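Local coordinates for protein EreC (Klebsiella pneumoniae, PDB 6XCQ) that probably hydrolyses the lactone ring ester of erythromycin and related macrolides, and so confers resistance to these antibiotics, at residues R37-Q41 with V425-S429; G64-G68 with R79-I83; F75-R79 with A342-L346; H345-P351 with P428-K432. The protein carries 1 engineered substitution. All coordinates share one frame; numbering follows the deposited sequence.

Contact 1: R37-Q41 with V425-S429; sequences RTLLQ and VCVPS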
loop_
_atom_site.group_PDB
_atom_site.type_symbol
_atom_site.label_atom_id
_atom_site.label_comp_id
_atom_site.label_asym_id
_atom_site.label_seq_id
_atom_site.Cartn_x
_atom_site.Cartn_y
_atom_site.Cartn_z
ATOM N N ARG A 37 16.770 -18.404 9.882
ATOM C CA ARG A 37 17.976 -17.667 10.237
ATOM C C ARG A 37 18.451 -16.730 9.131
ATOM O O ARG A 37 19.241 -15.821 9.403
ATOM C CB ARG A 37 19.074 -18.661 10.627
ATOM C CG ARG A 37 18.504 -19.683 11.602
ATOM C CD ARG A 37 19.502 -20.396 12.455
ATOM N NE ARG A 37 18.804 -21.465 13.164
ATOM C CZ ARG A 37 18.210 -21.321 14.349
ATOM N NH1 ARG A 37 18.251 -20.156 14.996
ATOM N NH2 ARG A 37 17.591 -22.356 14.899
ATOM N N THR A 38 17.976 -16.902 7.904
ATOM C CA THR A 38 18.457 -16.081 6.804
ATOM C C THR A 38 17.462 -14.999 6.387
ATOM O O THR A 38 17.761 -14.232 5.465
ATOM C CB THR A 38 18.826 -16.963 5.598
ATOM O OG1 THR A 38 17.652 -17.538 5.007
ATOM C CG2 THR A 38 19.776 -18.088 6.037
ATOM N N LEU A 39 16.314 -14.883 7.070
ATOM C CA LEU A 39 15.261 -13.976 6.605
ATOM C C LEU A 39 15.761 -12.541 6.480
ATOM O O LEU A 39 15.387 -11.827 5.541
ATOM C CB LEU A 39 14.061 -14.024 7.546
ATOM C CG LEU A 39 12.918 -13.044 7.234
ATOM C CD1 LEU A 39 12.127 -13.496 6.018
ATOM C CD2 LEU A 39 11.994 -12.875 8.433
ATOM N N LEU A 40 16.611 -12.097 7.403
ATOM C CA LEU A 40 17.067 -10.717 7.375
ATOM C C LEU A 40 18.340 -10.542 6.562
ATOM O O LEU A 40 18.973 -9.485 6.635
ATOM C CB LEU A 40 17.264 -10.200 8.801
ATOM C CG LEU A 40 16.006 -10.318 9.670
ATOM C CD1 LEU A 40 16.311 -9.932 11.107
ATOM C CD2 LEU A 40 14.837 -9.497 9.108
ATOM N N GLN A 41 18.718 -11.542 5.771
ATOM C CA GLN A 41 19.922 -11.483 4.947
ATOM C C GLN A 41 19.559 -11.868 3.520
ATOM O O GLN A 41 19.846 -12.986 3.071
ATOM C CB GLN A 41 21.019 -12.372 5.540
ATOM C CG GLN A 41 21.271 -12.029 7.011
ATOM C CD GLN A 41 22.484 -12.718 7.582
ATOM O OE1 GLN A 41 23.461 -12.949 6.875
ATOM N NE2 GLN A 41 22.429 -13.054 8.872
ATOM N N VAL A 425 5.111 -13.654 9.646
ATOM C CA VAL A 425 6.560 -13.487 9.709
ATOM C C VAL A 425 6.861 -12.638 10.932
ATOM O O VAL A 425 6.287 -11.557 11.095
ATOM C CB VAL A 425 7.078 -12.824 8.418
ATOM C CG1 VAL A 425 8.531 -12.436 8.510
ATOM C CG2 VAL A 425 6.831 -13.728 7.223
ATOM N N CYS A 426 7.767 -13.105 11.786
ATOM C CA CYS A 426 8.060 -12.379 13.015
ATOM C C CYS A 426 9.568 -12.227 13.169
ATOM O O CYS A 426 10.293 -13.226 13.175
ATOM C CB CYS A 426 7.445 -13.101 14.217
ATOM S SG CYS A 426 7.688 -12.209 15.782
ATOM N N VAL A 427 10.038 -10.984 13.258
ATOM C CA VAL A 427 11.467 -10.679 13.345
ATOM C C VAL A 427 11.808 -10.320 14.793
ATOM O O VAL A 427 10.899 -10.069 15.596
ATOM C CB VAL A 427 11.850 -9.556 12.364
ATOM C CG1 VAL A 427 11.493 -9.965 10.917
ATOM C CG2 VAL A 427 11.153 -8.241 12.754
ATOM N N PRO A 428 13.086 -10.310 15.185
ATOM C CA PRO A 428 13.399 -10.143 16.613
ATOM C C PRO A 428 13.210 -8.729 17.136
ATOM O O PRO A 428 13.020 -8.556 18.348
ATOM C CB PRO A 428 14.877 -10.571 16.700
ATOM C CG PRO A 428 15.091 -11.469 15.525
ATOM C CD PRO A 428 14.240 -10.845 14.435
ATOM N N SER A 429 13.266 -7.717 16.278
ATOM C CA SER A 429 13.277 -6.333 16.729
ATOM C C SER A 429 12.758 -5.478 15.586
ATOM O O SER A 429 12.711 -5.926 14.438
ATOM C CB SER A 429 14.690 -5.896 17.143
ATOM O OG SER A 429 15.587 -6.106 16.059
#
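Leu-39 and Leu-40 reach from a turn to Val-425 and Val-427 on strand 423-427 and to Pro-428 just beyond its end. Their branches divide the work. CD2 of Leu-39 touches two valines that stand on the same side of the strand. It meets CG1 of Val-425 at 3.5 Å, a tight fit for two methyl carbons, and the two side chains are inclined to each other. It also lies 3.9 Å from CG1 of Val-427, and here the side chains cross at about a right angle. Leu-40 uses both methyls. Its CD2 packs 3.8 Å from CG1 of Val-427, while its CD1 meets CD of Pro-428 tip to tip at 4.0 Å.

CG1 of Val-427 lies beside the backbone N, anti to the carbonyl carbon (chi1 -58°), and is the methyl that meets both leucines. The two leucines are the central residues of a type I beta turn from Thr-38 to Gln-41, and both point toward the strand. Gln-41 N closes that turn on Thr-38 O. The contact across the segments is wholly apolar.

The turn follows edge strand 33-36. Thr-38 OG1 bonds to Glu-49, and Leu-39 O accepts a hydrogen bond from Ser-81 on helix 73-90. Leu-39 also touches Ala-78 of that helix and Ser-392 of strand 392-396. Strand 423-427 runs between strands 392-396 and 338-345 in the mixed sheet.

Contact 2: G64-G68 with R79-I83; sequences GLGEG and RASLI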
loop_
_atom_site.group_PDB
_atom_site.type_symbol
_atom_site.label_atom_id
_atom_site.label_comp_id
_atom_site.label_asym_id
_atom_site.label_seq_id
_atom_site.Cartn_x
_atom_site.Cartn_y
_atom_site.Cartn_z
ATOM N N GLY A 64 0.319 -10.659 -0.454
ATOM C CA GLY A 64 0.674 -9.461 0.283
ATOM C C GLY A 64 1.759 -9.764 1.299
ATOM O O GLY A 64 1.665 -10.742 2.044
ATOM N N LEU A 65 2.805 -8.926 1.308
ATOM C CA LEU A 65 3.862 -8.944 2.320
ATOM C C LEU A 65 3.662 -7.714 3.199
ATOM O O LEU A 65 3.820 -6.579 2.733
ATOM C CB LEU A 65 5.256 -8.944 1.685
ATOM C CG LEU A 65 5.602 -10.048 0.669
ATOM C CD1 LEU A 65 6.969 -9.784 0.057
ATOM C CD2 LEU A 65 5.589 -11.426 1.319
ATOM N N GLY A 66 3.281 -7.937 4.451
ATOM C CA GLY A 66 2.878 -6.864 5.334
ATOM C C GLY A 66 4.038 -6.163 6.012
ATOM O O GLY A 66 5.211 -6.300 5.660
ATOM N N GLU A 67 3.670 -5.339 6.982
ATOM C CA GLU A 67 4.604 -4.808 7.958
ATOM C C GLU A 67 3.743 -4.379 9.126
ATOM O O GLU A 67 2.687 -3.771 8.921
ATOM C CB GLU A 67 5.445 -3.643 7.404
ATOM C CG GLU A 67 4.645 -2.550 6.722
ATOM C CD GLU A 67 5.524 -1.410 6.190
ATOM O OE1 GLU A 67 6.760 -1.568 6.125
ATOM O OE2 GLU A 67 4.972 -0.345 5.856
ATOM N N GLY A 68 4.151 -4.760 10.339
ATOM C CA GLY A 68 3.362 -4.400 11.502
ATOM C C GLY A 68 3.466 -2.939 11.864
ATOM O O GLY A 68 2.630 -2.432 12.625
ATOM N N ARG A 79 11.023 -8.147 3.684
ATOM C CA ARG A 79 10.303 -8.008 2.418
ATOM C C ARG A 79 11.203 -8.345 1.239
ATOM O O ARG A 79 10.786 -9.054 0.318
ATOM C CB ARG A 79 9.750 -6.594 2.264
ATOM C CG ARG A 79 8.507 -6.349 3.069
ATOM C CD ARG A 79 8.042 -4.925 2.928
ATOM N NE ARG A 79 6.631 -4.830 3.272
ATOM C CZ ARG A 79 5.931 -3.705 3.259
ATOM N NH1 ARG A 79 6.517 -2.561 2.925
ATOM N NH2 ARG A 79 4.644 -3.730 3.584
ATOM N N ALA A 80 12.444 -7.853 1.255
ATOM C CA ALA A 80 13.360 -8.157 0.162
ATOM C C ALA A 80 13.597 -9.656 0.054
ATOM O O ALA A 80 13.615 -10.213 -1.052
ATOM C CB ALA A 80 14.679 -7.412 0.355
ATOM N N SER A 81 13.762 -10.333 1.195
ATOM C CA SER A 81 13.967 -11.780 1.150
ATOM C C SER A 81 12.751 -12.499 0.570
ATOM O O SER A 81 12.888 -13.417 -0.242
ATOM C CB SER A 81 14.280 -12.311 2.552
ATOM O OG SER A 81 15.586 -11.906 2.942
ATOM N N LEU A 82 11.551 -12.115 0.997
ATOM C CA LEU A 82 10.374 -12.818 0.516
ATOM C C LEU A 82 10.060 -12.452 -0.934
ATOM O O LEU A 82 9.467 -13.256 -1.654
ATOM C CB LEU A 82 9.195 -12.527 1.434
ATOM C CG LEU A 82 9.292 -13.378 2.703
ATOM C CD1 LEU A 82 8.375 -12.878 3.798
ATOM C CD2 LEU A 82 8.972 -14.822 2.350
ATOM N N ILE A 83 10.460 -11.263 -1.381
ATOM C CA ILE A 83 10.385 -10.948 -2.808
ATOM C C ILE A 83 11.271 -11.914 -3.595
ATOM O O ILE A 83 10.836 -12.518 -4.582
ATOM C CB ILE A 83 10.770 -9.474 -3.052
ATOM C CG1 ILE A 83 9.669 -8.552 -2.528
ATOM C CG2 ILE A 83 10.997 -9.191 -4.533
ATOM C CD1 ILE A 83 10.106 -7.093 -2.346
HETATM O O HOH W 1 3.921 -0.973 3.209
#
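Leu-65, at the end of strand 62-65, comes closest to helix 73-90 at Arg-79, with 6.5 Å between their CA atoms, and the chain beyond the strand turns into a loop. Arg-79 runs extended from CG to NE, from the helix to the strand end. Its guanidinium meets two successive carbonyls through weak hydrogen bonds. NH2 donates to Leu-65 O at 3.1 Å, with an N-H...O angle of 134°. NE donates to Gly-66 O, also at 3.1 Å, and more distantly to Leu-65 O.

Glu-67 lies over one face of the guanidinium. Its carboxylate is stacked on that group, with the two planes 14° apart. OE1 is 3.4 Å from NH1 of Arg-79, but it sits well out of the guanidinium plane. This salt bridge therefore rests on charge, and no N-H points at the oxygen. Water 1 lies at the guanidinium edge, in its plane, and accepts from NH2 at 2.9 Å. It gives a weak bond to OE2 of Glu-67. The same OE2 bonds to ND1 of His-70.

Away from the charges, Leu-65 packs on the helix. Its CD2 is 3.8 Å from CB of Leu-82, and its CD1 is 3.9 Å from CG1 of Ile-83.

The guanidinium is held by several weak bonds instead of one straight one. Together they probably limit its rotation. The Glu-67 carboxylate and the two carbonyls bring negative and partial negative charge to this buried group. The carboxylate is shared between the Arg-79 charge and His-70, which probably helps to hold it in place.

Contact 3: F75-R79 with A342-L346; sequences FSLAR and AFTHL
Phe-75 and Phe-343 each carry CG beside the backbone N, with chi1 of -71° and -74°, and this sends the two side chains past each other in opposite directions. CE1 of Phe-75 comes to rest 3.7 Å from CB of Phe-343. CD1 of Phe-75 lies at the edge of the Phe-343 ring, near its plane. The far end of the Phe-75 ring reaches the strand backbone, where Thr-344 O lies at the ring edge, 3.4 Å from CE1. CZ of Phe-75 goes on to CD2 of His-345, 4.0 Å away.

The outer part of the Phe-343 ring is taken up by the next turn of the helix. CE2 of Phe-343 is 3.5 Å from CB of Ala-78 and 3.7 Å from CG of Arg-79. Arg-79 meets the ring through CG. Its guanidinium goes on to the end of strand 62-65 and the loop after it, with its plane 62° from the ring. Both phenylalanines are buried.

Helix 73-90 packs on the sheet, and its segment runs obliquely antiparallel to the strand. The axes of the short segments 75-79 and 342-345 are 10.0 Å apart and run 140° to each other. Strand 338-345 sits between strands 423-427 and 62-65. Val-425 and Val-427 of the former add to the same layer, touching Phe-343 and Phe-75. Thr-344 turns away, where its OG1 bonds to Glu-380.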
loop_
_atom_site.group_PDB
_atom_site.type_symbol
_atom_site.label_atom_id
_atom_site.label_comp_id
_atom_site.label_asym_id
_atom_site.label_seq_id
_atom_site.Cartn_x
_atom_site.Cartn_y
_atom_site.Cartn_z
ATOM N N PHE A 75 11.663 -4.896 8.680
ATOM C CA PHE A 75 10.579 -5.274 7.789
ATOM C C PHE A 75 10.975 -5.076 6.330
ATOM O O PHE A 75 10.577 -5.876 5.483
ATOM C CB PHE A 75 9.298 -4.509 8.149
ATOM C CG PHE A 75 8.677 -4.957 9.459
ATOM C CD1 PHE A 75 8.837 -6.255 9.908
ATOM C CD2 PHE A 75 7.948 -4.076 10.236
ATOM C CE1 PHE A 75 8.265 -6.673 11.104
ATOM C CE2 PHE A 75 7.382 -4.480 11.438
ATOM C CZ PHE A 75 7.533 -5.781 11.864
ATOM N N SER A 76 11.800 -4.065 6.017
ATOM C CA SER A 76 12.293 -3.956 4.644
ATOM C C SER A 76 13.195 -5.130 4.292
ATOM O O SER A 76 13.094 -5.683 3.189
ATOM C CB SER A 76 13.023 -2.628 4.425
ATOM O OG SER A 76 12.120 -1.547 4.521
ATOM N N LEU A 77 14.059 -5.538 5.221
ATOM C CA LEU A 77 14.914 -6.694 4.976
ATOM C C LEU A 77 14.091 -7.946 4.693
ATOM O O LEU A 77 14.358 -8.670 3.725
ATOM C CB LEU A 77 15.842 -6.923 6.173
ATOM C CG LEU A 77 17.074 -6.025 6.194
ATOM C CD1 LEU A 77 17.829 -6.168 7.521
ATOM C CD2 LEU A 77 17.989 -6.332 5.000
ATOM N N ALA A 78 13.096 -8.228 5.545
ATOM C CA ALA A 78 12.278 -9.424 5.349
ATOM C C ALA A 78 11.489 -9.344 4.052
ATOM O O ALA A 78 11.283 -10.362 3.387
ATOM C CB ALA A 78 11.324 -9.635 6.529
ATOM N N ARG A 79 11.023 -8.147 3.684
ATOM C CA ARG A 79 10.303 -8.008 2.418
ATOM C C ARG A 79 11.203 -8.345 1.239
ATOM O O ARG A 79 10.786 -9.054 0.318
ATOM C CB ARG A 79 9.750 -6.594 2.264
ATOM C CG ARG A 79 8.507 -6.349 3.069
ATOM C CD ARG A 79 8.042 -4.925 2.928
ATOM N NE ARG A 79 6.631 -4.830 3.272
ATOM C CZ ARG A 79 5.931 -3.705 3.259
ATOM N NH1 ARG A 79 6.517 -2.561 2.925
ATOM N NH2 ARG A 79 4.644 -3.730 3.584
ATOM N N ALA A 342 1.254 -11.438 7.199
ATOM C CA ALA A 342 1.529 -10.381 8.167
ATOM C C ALA A 342 2.970 -10.464 8.665
ATOM O O ALA A 342 3.544 -11.549 8.759
ATOM C CB ALA A 342 0.583 -10.474 9.356
ATOM N N PHE A 343 3.556 -9.301 8.965
ATOM C CA PHE A 343 4.884 -9.199 9.574
ATOM C C PHE A 343 4.722 -8.593 10.956
ATOM O O PHE A 343 4.103 -7.532 11.088
ATOM C CB PHE A 343 5.833 -8.287 8.781
ATOM C CG PHE A 343 6.353 -8.854 7.504
ATOM C CD1 PHE A 343 5.644 -9.811 6.785
ATOM C CD2 PHE A 343 7.537 -8.368 6.973
ATOM C CE1 PHE A 343 6.129 -10.301 5.565
ATOM C CE2 PHE A 343 8.027 -8.854 5.762
ATOM C CZ PHE A 343 7.320 -9.823 5.065
ATOM N N THR A 344 5.305 -9.219 11.976
ATOM C CA THR A 344 5.306 -8.608 13.298
ATOM C C THR A 344 6.697 -8.784 13.918
ATOM O O THR A 344 7.647 -9.182 13.243
ATOM C CB THR A 344 4.169 -9.167 14.162
ATOM O OG1 THR A 344 4.064 -8.371 15.352
ATOM C CG2 THR A 344 4.408 -10.635 14.517
ATOM N N HIS A 345 6.835 -8.450 15.203
ATOM C CA HIS A 345 8.169 -8.395 15.796
ATOM C C HIS A 345 8.084 -8.538 17.304
ATOM O O HIS A 345 7.033 -8.324 17.915
ATOM C CB HIS A 345 8.881 -7.076 15.451
ATOM C CG HIS A 345 8.265 -5.892 16.125
ATOM N ND1 HIS A 345 8.683 -5.436 17.361
ATOM C CD2 HIS A 345 7.230 -5.096 15.757
ATOM C CE1 HIS A 345 7.943 -4.398 17.716
ATOM N NE2 HIS A 345 7.049 -4.174 16.761
ATOM N N LEU A 346 9.235 -8.855 17.903
ATOM C CA LEU A 346 9.358 -9.058 19.342
ATOM C C LEU A 346 10.104 -7.927 20.042
ATOM O O LEU A 346 10.470 -8.073 21.215
ATOM C CB LEU A 346 10.056 -10.396 19.632
ATOM C CG LEU A 346 9.452 -11.655 19.020
ATOM C CD1 LEU A 346 10.176 -12.892 19.543
ATOM C CD2 LEU A 346 7.958 -11.760 19.329
#

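Contact 4: H345-P351 with P428-K432; sequences HLGSTVP and PSAGK
Ala-430 sets its methyl over the face of the His-345 ring. CB stands 3.4 Å from the ring centroid and only 9° off the ring normal, a CH-pi contact of near-vertical geometry. CG2 of Val-350 is more loosely packed, 4.3 Å from the same methyl. Further along, Pro-351 lies against the other segment: its CD is 3.4 Å from Ala-430 O, and its CG is 3.6 Å from CA of Lys-432. At the other end Gly-347 passes Ser-429 with backbones close together, CA to CA 4.0 Å.

The His-345 ring is held from its own segment. With CG between the backbone N and the carbonyl carbon (chi1 69°), the ring lies where Gly-347 N reaches ND1. That N donates at 2.9 Å from ND1, close to the ring plane, and this helps to set the rotation of the ring.

Two waters join the segments. Water 3 gives to Thr-349 O and accepts from Ala-430 N. Water 2 gives to Ala-430 O at 2.7 Å and also bonds to Thr-349 OG1. Outside the segments, Glu-74 bonds to Ser-429 OG and Gly-431 N, and Arg-407 bonds to His-345 O and Gly-347 O.

The waters thus bridge the start of strand 349-354 to the loop after strand 423-427. Here the small antiparallel sheet of 349-354 and 365-370 meets the end of the mixed sheet.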
loop_
_atom_site.group_PDB
_atom_site.type_symbol
_atom_site.label_atom_id
_atom_site.label_comp_id
_atom_site.label_asym_id
_atom_site.label_seq_id
_atom_site.Cartn_x
_atom_site.Cartn_y
_atom_site.Cartn_z
ATOM N N HIS A 345 6.835 -8.450 15.203
ATOM C CA HIS A 345 8.169 -8.395 15.796
ATOM C C HIS A 345 8.084 -8.538 17.304
ATOM O O HIS A 345 7.033 -8.324 17.915
ATOM C CB HIS A 345 8.881 -7.076 15.451
ATOM C CG HIS A 345 8.265 -5.892 16.125
ATOM N ND1 HIS A 345 8.683 -5.436 17.361
ATOM C CD2 HIS A 345 7.230 -5.096 15.757
ATOM C CE1 HIS A 345 7.943 -4.398 17.716
ATOM N NE2 HIS A 345 7.049 -4.174 16.761
ATOM N N LEU A 346 9.235 -8.855 17.903
ATOM C CA LEU A 346 9.358 -9.058 19.342
ATOM C C LEU A 346 10.104 -7.927 20.042
ATOM O O LEU A 346 10.470 -8.073 21.215
ATOM C CB LEU A 346 10.056 -10.396 19.632
ATOM C CG LEU A 346 9.452 -11.655 19.020
ATOM C CD1 LEU A 346 10.176 -12.892 19.543
ATOM C CD2 LEU A 346 7.958 -11.760 19.329
ATOM N N GLY A 347 10.317 -6.797 19.371
ATOM C CA GLY A 347 11.063 -5.709 19.976
ATOM C C GLY A 347 10.276 -4.990 21.055
ATOM O O GLY A 347 9.048 -5.039 21.114
ATOM N N SER A 348 11.006 -4.300 21.939
ATOM C CA SER A 348 10.348 -3.573 23.015
ATOM C C SER A 348 9.851 -2.214 22.556
ATOM O O SER A 348 8.961 -1.644 23.192
ATOM C CB SER A 348 11.295 -3.397 24.213
ATOM O OG SER A 348 12.410 -2.607 23.843
ATOM N N THR A 349 10.387 -1.699 21.456
ATOM C CA THR A 349 9.984 -0.418 20.907
ATOM C C THR A 349 9.659 -0.582 19.429
ATOM O O THR A 349 9.993 -1.591 18.797
ATOM C CB THR A 349 11.085 0.637 21.083
ATOM O OG1 THR A 349 12.237 0.236 20.335
ATOM C CG2 THR A 349 11.484 0.791 22.561
ATOM N N VAL A 350 9.024 0.442 18.873
ATOM C CA VAL A 350 8.622 0.439 17.470
ATOM C C VAL A 350 8.557 1.891 17.012
ATOM O O VAL A 350 8.239 2.778 17.824
ATOM C CB VAL A 350 7.282 -0.305 17.302
ATOM C CG1 VAL A 350 6.105 0.484 17.936
ATOM C CG2 VAL A 350 7.006 -0.637 15.872
ATOM N N PRO A 351 8.905 2.200 15.763
ATOM C CA PRO A 351 8.655 3.556 15.261
ATOM C C PRO A 351 7.161 3.795 15.177
ATOM O O PRO A 351 6.406 2.959 14.676
ATOM C CB PRO A 351 9.308 3.562 13.870
ATOM C CG PRO A 351 10.125 2.320 13.794
ATOM C CD PRO A 351 9.520 1.341 14.735
ATOM N N PRO A 428 13.086 -10.310 15.185
ATOM C CA PRO A 428 13.399 -10.143 16.613
ATOM C C PRO A 428 13.210 -8.729 17.136
ATOM O O PRO A 428 13.020 -8.556 18.348
ATOM C CB PRO A 428 14.877 -10.571 16.700
ATOM C CG PRO A 428 15.091 -11.469 15.525
ATOM C CD PRO A 428 14.240 -10.845 14.435
ATOM N N SER A 429 13.266 -7.717 16.278
ATOM C CA SER A 429 13.277 -6.333 16.729
ATOM C C SER A 429 12.758 -5.478 15.586
ATOM O O SER A 429 12.711 -5.926 14.438
ATOM C CB SER A 429 14.690 -5.896 17.143
ATOM O OG SER A 429 15.587 -6.106 16.059
ATOM N N ALA A 430 12.371 -4.232 15.904
ATOM C CA ALA A 430 11.789 -3.337 14.885
ATOM C C ALA A 430 12.367 -1.929 15.055
ATOM O O ALA A 430 11.739 -1.043 15.635
ATOM C CB ALA A 430 10.254 -3.324 14.962
ATOM N N GLY A 431 13.567 -1.716 14.523
ATOM C CA GLY A 431 14.220 -0.430 14.630
ATOM C C GLY A 431 13.875 0.500 13.474
ATOM O O GLY A 431 13.585 0.059 12.364
ATOM N N LYS A 432 13.902 1.804 13.748
ATOM C CA LYS A 432 13.575 2.773 12.708
ATOM C C LYS A 432 14.576 2.679 11.565
ATOM O O LYS A 432 15.791 2.682 11.775
ATOM C CB LYS A 432 13.546 4.212 13.251
ATOM C CG LYS A 432 13.295 5.233 12.127
ATOM C CD LYS A 432 12.869 6.616 12.607
ATOM C CE LYS A 432 13.945 7.286 13.429
ATOM N NZ LYS A 432 15.266 7.232 12.761
HETATM O O HOH W 2 12.090 0.857 17.511
HETATM O O HOH W 3 12.213 -2.949 18.503
#

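From the N terminus, the turn at 37-41 opens contact 1, which closes only at 425-429, so its loop spans most of the chain. Contact 2 forms within this span and closes a short loop from strand 62-65 to helix 73-90. Contact 3 starts at the same helix, sharing Arg-79, and returns to strand 338-345, also within the span of contact 1. Contact 4 begins where contact 3 ends, at His-345 and Leu-346. It shares Pro-428 and Ser-429 with contact 1, so contacts 1 and 4 end on the same stretch of chain. Together they tie the N-terminal turn, helix 73-90, the mixed sheet and the small antiparallel sheet.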